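Local atomic coordinates of Cyclo(L-leucyl-L-phenylalanyl) synthase (Streptomyces noursei, PDB entry 3OQV), a protein that joins phenylalanine and leucine, delivered on their transfer RNAs, into a cyclic dipeptide without ATP, on the pathway to the antibacterial albonoursin. Residues 147-159 against 172-186. Sequence-based numbering, arbitrary orientation.
Sequences TACEDMVRAVVMN and LRAGLNYVLAEAPLF. With DTD (dithiane diol), chain B; PO4 (phosphate ion), chain C.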
loop_
_atom_site.group_PDB
_atom_site.type_symbol
_atom_site.label_atom_id
_atom_site.label_comp_id
_atom_site.label_asym_id
_atom_site.label_seq_id
_atom_site.Cartn_x
_atom_site.Cartn_y
_atom_site.Cartn_z
ATOM N N THR A 147 -5.594 -17.303 3.825
ATOM C CA THR A 147 -5.321 -17.694 2.446
ATOM C C THR A 147 -5.195 -16.481 1.530
ATOM O O THR A 147 -4.304 -16.425 0.680
ATOM C CB THR A 147 -6.424 -18.617 1.892
ATOM O OG1 THR A 147 -6.448 -19.833 2.648
ATOM C CG2 THR A 147 -6.163 -18.938 0.425
ATOM N N ALA A 148 -6.091 -15.515 1.722
ATOM C CA ALA A 148 -6.112 -14.284 0.934
ATOM C C ALA A 148 -4.840 -13.466 1.139
ATOM O O ALA A 148 -4.216 -13.022 0.181
ATOM C CB ALA A 148 -7.335 -13.447 1.291
ATOM N N CYS A 149 -4.470 -13.258 2.396
ATOM C CA CYS A 149 -3.196 -12.630 2.711
ATOM C C CYS A 149 -2.042 -13.383 2.083
ATOM O O CYS A 149 -1.145 -12.782 1.518
ATOM C CB CYS A 149 -2.998 -12.544 4.218
ATOM S SG CYS A 149 -4.018 -11.278 4.981
ATOM N N GLU A 150 -2.083 -14.710 2.168
ATOM C CA GLU A 150 -0.993 -15.534 1.669
ATOM C C GLU A 150 -0.878 -15.430 0.155
ATOM O O GLU A 150 0.222 -15.353 -0.394
ATOM C CB GLU A 150 -1.203 -16.995 2.093
ATOM C CG GLU A 150 -1.040 -17.220 3.590
ATOM C CD GLU A 150 -1.512 -18.593 4.058
ATOM O OE1 GLU A 150 -2.033 -19.375 3.232
ATOM O OE2 GLU A 150 -1.356 -18.891 5.263
ATOM N N ASP A 151 -2.018 -15.395 -0.527
ATOM C CA ASP A 151 -2.017 -15.147 -1.966
ATOM C C ASP A 151 -1.381 -13.811 -2.307
ATOM O O ASP A 151 -0.587 -13.705 -3.246
ATOM C CB ASP A 151 -3.441 -15.226 -2.536
ATOM C CG ASP A 151 -3.984 -16.649 -2.554
ATOM O OD1 ASP A 151 -3.172 -17.606 -2.459
ATOM O OD2 ASP A 151 -5.223 -16.810 -2.648
ATOM N N MET A 152 -1.694 -12.802 -1.501
ATOM C CA MET A 152 -1.063 -11.504 -1.632
ATOM C C MET A 152 0.440 -11.570 -1.396
ATOM O O MET A 152 1.198 -10.936 -2.117
ATOM C CB MET A 152 -1.680 -10.489 -0.662
ATOM C CG MET A 152 -1.292 -9.061 -0.993
ATOM S SD MET A 152 -2.182 -7.863 0.012
ATOM C CE MET A 152 -1.269 -6.381 -0.387
ATOM N N VAL A 153 0.855 -12.308 -0.366
ATOM C CA VAL A 153 2.282 -12.534 -0.131
ATOM C C VAL A 153 2.983 -13.072 -1.387
ATOM O O VAL A 153 4.031 -12.568 -1.794
ATOM C CB VAL A 153 2.531 -13.471 1.075
ATOM C CG1 VAL A 153 4.001 -13.911 1.121
ATOM C CG2 VAL A 153 2.128 -12.773 2.395
ATOM N N ARG A 154 2.378 -14.063 -2.024
ATOM C CA ARG A 154 2.959 -14.633 -3.226
ATOM C C ARG A 154 3.053 -13.617 -4.350
ATOM O O ARG A 154 4.058 -13.568 -5.059
ATOM C CB ARG A 154 2.179 -15.873 -3.665
ATOM C CG ARG A 154 2.199 -16.968 -2.615
ATOM C CD ARG A 154 1.788 -18.332 -3.152
ATOM N NE ARG A 154 2.068 -19.351 -2.143
ATOM C CZ ARG A 154 3.181 -20.078 -2.087
ATOM N NH1 ARG A 154 4.078 -20.017 -3.064
ATOM N NH2 ARG A 154 3.361 -20.923 -1.084
ATOM N N ALA A 155 2.025 -12.784 -4.492
ATOM C CA ALA A 155 2.059 -11.720 -5.490
ATOM C C ALA A 155 3.164 -10.712 -5.206
ATOM O O ALA A 155 3.864 -10.292 -6.118
ATOM C CB ALA A 155 0.694 -11.022 -5.608
ATOM N N VAL A 156 3.332 -10.333 -3.939
ATOM C CA VAL A 156 4.422 -9.442 -3.562
ATOM C C VAL A 156 5.772 -10.074 -3.894
ATOM O O VAL A 156 6.641 -9.432 -4.488
ATOM C CB VAL A 156 4.393 -9.110 -2.049
ATOM C CG1 VAL A 156 5.671 -8.390 -1.637
ATOM C CG2 VAL A 156 3.151 -8.286 -1.691
ATOM N N VAL A 157 5.947 -11.332 -3.499
ATOM C CA VAL A 157 7.212 -12.018 -3.717
ATOM C C VAL A 157 7.495 -12.127 -5.209
ATOM O O VAL A 157 8.568 -11.748 -5.681
ATOM C CB VAL A 157 7.208 -13.438 -3.097
ATOM C CG1 VAL A 157 8.403 -14.228 -3.601
ATOM C CG2 VAL A 157 7.249 -13.348 -1.572
ATOM N N MET A 158 6.509 -12.613 -5.954
ATOM C CA MET A 158 6.727 -12.981 -7.346
ATOM C C MET A 158 6.955 -11.737 -8.191
ATOM O O MET A 158 7.450 -11.817 -9.312
ATOM C CB MET A 158 5.549 -13.798 -7.882
ATOM C CG MET A 158 5.459 -15.206 -7.288
ATOM S SD MET A 158 6.867 -16.271 -7.712
ATOM C CE MET A 158 7.404 -15.515 -9.252
ATOM N N ASN A 159 6.678 -10.580 -7.609
ATOM C CA ASN A 159 6.748 -9.331 -8.351
ATOM C C ASN A 159 7.767 -8.361 -7.773
ATOM O O ASN A 159 7.819 -7.197 -8.167
ATOM C CB ASN A 159 5.365 -8.678 -8.447
ATOM C CG ASN A 159 4.381 -9.506 -9.273
ATOM O OD1 ASN A 159 4.643 -9.824 -10.436
ATOM N ND2 ASN A 159 3.254 -9.874 -8.665
ATOM N N LEU A 172 8.925 -15.806 1.718
ATOM C CA LEU A 172 7.544 -15.867 2.179
ATOM C C LEU A 172 7.388 -15.206 3.541
ATOM O O LEU A 172 6.404 -14.520 3.795
ATOM C CB LEU A 172 7.065 -17.317 2.251
ATOM C CG LEU A 172 7.087 -18.068 0.913
ATOM C CD1 LEU A 172 6.705 -19.515 1.121
ATOM C CD2 LEU A 172 6.150 -17.409 -0.107
ATOM N N ARG A 173 8.367 -15.417 4.412
ATOM C CA ARG A 173 8.370 -14.783 5.727
ATOM C C ARG A 173 8.500 -13.272 5.603
ATOM O O ARG A 173 7.706 -12.521 6.185
ATOM C CB ARG A 173 9.503 -15.338 6.598
ATOM C CG ARG A 173 9.620 -14.658 7.961
ATOM C CD ARG A 173 10.927 -15.026 8.647
ATOM N NE ARG A 173 10.960 -16.433 9.034
ATOM C CZ ARG A 173 10.434 -16.913 10.156
ATOM N NH1 ARG A 173 9.835 -16.098 11.019
ATOM N NH2 ARG A 173 10.509 -18.211 10.420
ATOM N N ALA A 174 9.484 -12.830 4.824
ATOM C CA ALA A 174 9.615 -11.418 4.486
ATOM C C ALA A 174 8.305 -10.855 3.928
ATOM O O ALA A 174 7.883 -9.759 4.303
ATOM C CB ALA A 174 10.755 -11.206 3.493
ATOM N N GLY A 175 7.699 -11.580 2.991
ATOM C CA GLY A 175 6.489 -11.099 2.334
ATOM C C GLY A 175 5.323 -11.030 3.302
ATOM O O GLY A 175 4.502 -10.109 3.250
ATOM N N LEU A 176 5.251 -12.010 4.191
ATOM C CA LEU A 176 4.200 -12.045 5.183
ATOM C C LEU A 176 4.283 -10.849 6.130
ATOM O O LEU A 176 3.281 -10.172 6.374
ATOM C CB LEU A 176 4.255 -13.359 5.968
ATOM C CG LEU A 176 3.125 -13.572 6.979
ATOM C CD1 LEU A 176 1.754 -13.414 6.331
ATOM C CD2 LEU A 176 3.259 -14.959 7.627
ATOM N N ASN A 177 5.476 -10.587 6.656
ATOM C CA ASN A 177 5.706 -9.415 7.497
ATOM C C ASN A 177 5.241 -8.146 6.794
ATOM O O ASN A 177 4.626 -7.266 7.402
ATOM C CB ASN A 177 7.192 -9.286 7.832
ATOM C CG ASN A 177 7.663 -10.348 8.796
ATOM O OD1 ASN A 177 6.861 -10.974 9.476
ATOM N ND2 ASN A 177 8.970 -10.510 8.907
ATOM N N TYR A 178 5.616 -8.039 5.524
ATOM C CA TYR A 178 5.298 -6.895 4.684
ATOM C C TYR A 178 3.779 -6.753 4.533
ATOM O O TYR A 178 3.223 -5.664 4.676
ATOM C CB TYR A 178 5.958 -7.105 3.311
ATOM C CG TYR A 178 5.804 -5.953 2.349
ATOM C CD1 TYR A 178 6.734 -4.915 2.316
ATOM C CD2 TYR A 178 4.763 -5.928 1.437
ATOM C CE1 TYR A 178 6.587 -3.852 1.439
ATOM C CE2 TYR A 178 4.610 -4.868 0.552
ATOM C CZ TYR A 178 5.523 -3.837 0.560
ATOM O OH TYR A 178 5.377 -2.792 -0.331
ATOM N N VAL A 179 3.112 -7.863 4.255
ATOM C CA VAL A 179 1.691 -7.819 3.929
ATOM C C VAL A 179 0.854 -7.591 5.194
ATOM O O VAL A 179 -0.084 -6.795 5.178
ATOM C CB VAL A 179 1.237 -9.105 3.221
ATOM C CG1 VAL A 179 -0.293 -9.292 3.348
ATOM C CG2 VAL A 179 1.665 -9.080 1.739
ATOM N N LEU A 180 1.227 -8.242 6.296
ATOM C CA LEU A 180 0.551 -8.014 7.573
ATOM C C LEU A 180 0.661 -6.578 8.088
ATOM O O LEU A 180 -0.228 -6.120 8.793
ATOM C CB LEU A 180 1.029 -8.997 8.654
ATOM C CG LEU A 180 0.670 -10.457 8.376
ATOM C CD1 LEU A 180 1.078 -11.355 9.536
ATOM C CD2 LEU A 180 -0.817 -10.614 8.059
ATOM N N ALA A 181 1.785 -5.908 7.816
ATOM C CA ALA A 181 1.912 -4.479 8.105
ATOM C C ALA A 181 0.909 -3.624 7.313
ATOM O O ALA A 181 0.465 -2.583 7.793
ATOM C CB ALA A 181 3.362 -3.993 7.861
ATOM N N GLU A 182 0.608 -4.040 6.084
ATOM C CA GLU A 182 -0.291 -3.301 5.182
ATOM C C GLU A 182 -1.761 -3.579 5.482
ATOM O O GLU A 182 -2.645 -2.805 5.100
ATOM C CB GLU A 182 -0.008 -3.695 3.729
ATOM C CG GLU A 182 1.324 -3.165 3.194
ATOM C CD GLU A 182 1.453 -3.342 1.691
ATOM O OE1 GLU A 182 1.013 -4.387 1.179
ATOM O OE2 GLU A 182 1.940 -2.417 1.004
ATOM N N ALA A 183 -2.014 -4.700 6.146
ATOM C CA ALA A 183 -3.363 -5.251 6.251
ATOM C C ALA A 183 -4.379 -4.332 6.944
ATOM O O ALA A 183 -5.534 -4.280 6.524
ATOM C CB ALA A 183 -3.330 -6.622 6.933
ATOM N N PRO A 184 -3.971 -3.642 8.029
ATOM C CA PRO A 184 -4.881 -2.656 8.627
ATOM C C PRO A 184 -5.441 -1.674 7.599
ATOM O O PRO A 184 -6.616 -1.285 7.681
ATOM C CB PRO A 184 -3.983 -1.931 9.636
ATOM C CG PRO A 184 -3.042 -3.041 10.109
ATOM C CD PRO A 184 -2.747 -3.824 8.838
ATOM N N LEU A 185 -4.621 -1.308 6.623
ATOM C CA LEU A 185 -5.038 -0.350 5.599
ATOM C C LEU A 185 -5.993 -0.968 4.575
ATOM O O LEU A 185 -6.975 -0.337 4.180
ATOM C CB LEU A 185 -3.825 0.272 4.898
ATOM C CG LEU A 185 -3.119 1.369 5.714
ATOM C CD1 LEU A 185 -2.441 0.768 6.940
ATOM C CD2 LEU A 185 -2.094 2.114 4.873
ATOM N N PHE A 186 -5.758 -2.225 4.202
ATOM C CA PHE A 186 -6.654 -2.855 3.244
ATOM C C PHE A 186 -7.892 -3.534 3.841
ATOM O O PHE A 186 -8.886 -3.720 3.149
ATOM C CB PHE A 186 -5.918 -3.692 2.165
ATOM C CG PHE A 186 -5.174 -4.902 2.690
ATOM C CD1 PHE A 186 -5.857 -6.059 3.024
ATOM C CD2 PHE A 186 -3.784 -4.953 2.615
ATOM C CE1 PHE A 186 -5.175 -7.201 3.424
ATOM C CE2 PHE A 186 -3.088 -6.108 2.990
ATOM C CZ PHE A 186 -3.785 -7.239 3.359
HETATM S S1 DTD B . -2.501 -0.969 0.824
HETATM C C1 DTD B . -2.427 -1.771 -0.743
HETATM C C2 DTD B . -1.797 -0.800 -1.731
HETATM O O2 DTD B . -2.153 -1.168 -3.071
HETATM C C3 DTD B . -0.284 -0.783 -1.533
HETATM O O3 DTD B . 0.400 -0.518 -2.765
HETATM C C4 DTD B . 0.111 0.265 -0.498
HETATM S S4 DTD B . -0.772 0.024 1.013
HETATM P P PO4 C . 2.258 -3.736 -2.233
HETATM O O1 PO4 C . 3.507 -4.312 -2.859
HETATM O O2 PO4 C . 2.664 -2.667 -1.239
HETATM O O3 PO4 C . 1.363 -3.166 -3.299
HETATM O O4 PO4 C . 1.530 -4.850 -1.508
#
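V153 and G175 mark where helices 147-158 and 172-186 come together, their CA atoms 5.1 Å apart. The axes of these two segments pass 8.7 Å from each other at an angle of 116°. The lack of a side chain on G175 permits this: a CB there would run into V153 CG1. The packing is knobs-into-holes in both directions. V153 sits among L172, G175, L176 and V179, its CG2 3.5 Å from L176 CA, while V179 fills the hole between C149, M152, V153 and V156. With CG1 of V179 anti to its backbone N (chi1 159°), CG2 is left to meet V153 CG2 and V156 CG2, each at 3.8 Å. No hydrogen bond crosses between the helices.

The L172 end is looser: R154 is exposed and starts away from the other helix, and only the end of its chain comes back to L172, whose CD2 lies over one face of the guanidinium. Toward the active site the contact tightens again. The extended M152 chain slides past F186 in the opposite direction, a Met-aromatic contact with SD 4.2 Å from the ring centroid, oblique to it. M152 CE comes to 3.4 Å from E182 OE1. V156 CG1 touches Y178 CD2 obliquely at 4.0 Å, and a phosphate, probably from the crystallisation liquor, lies at the edge of that ring. Y178 and E182 probably help bind the substrate, as in related enzymes, and E182 lines the pocket holding dithiane diol. A leucine in place of Y178 would probably leave V156 CG1 less covered and the phosphate without the hydroxyl beside it.

Beyond the contact, V156 leans on P207 of helix 207-212 and L176 on F139 of helix 126-141. Y178 and E182 rest on V67 of strand 59-67, where helix 169-193 meets the parallel sheet of this Rossmann fold.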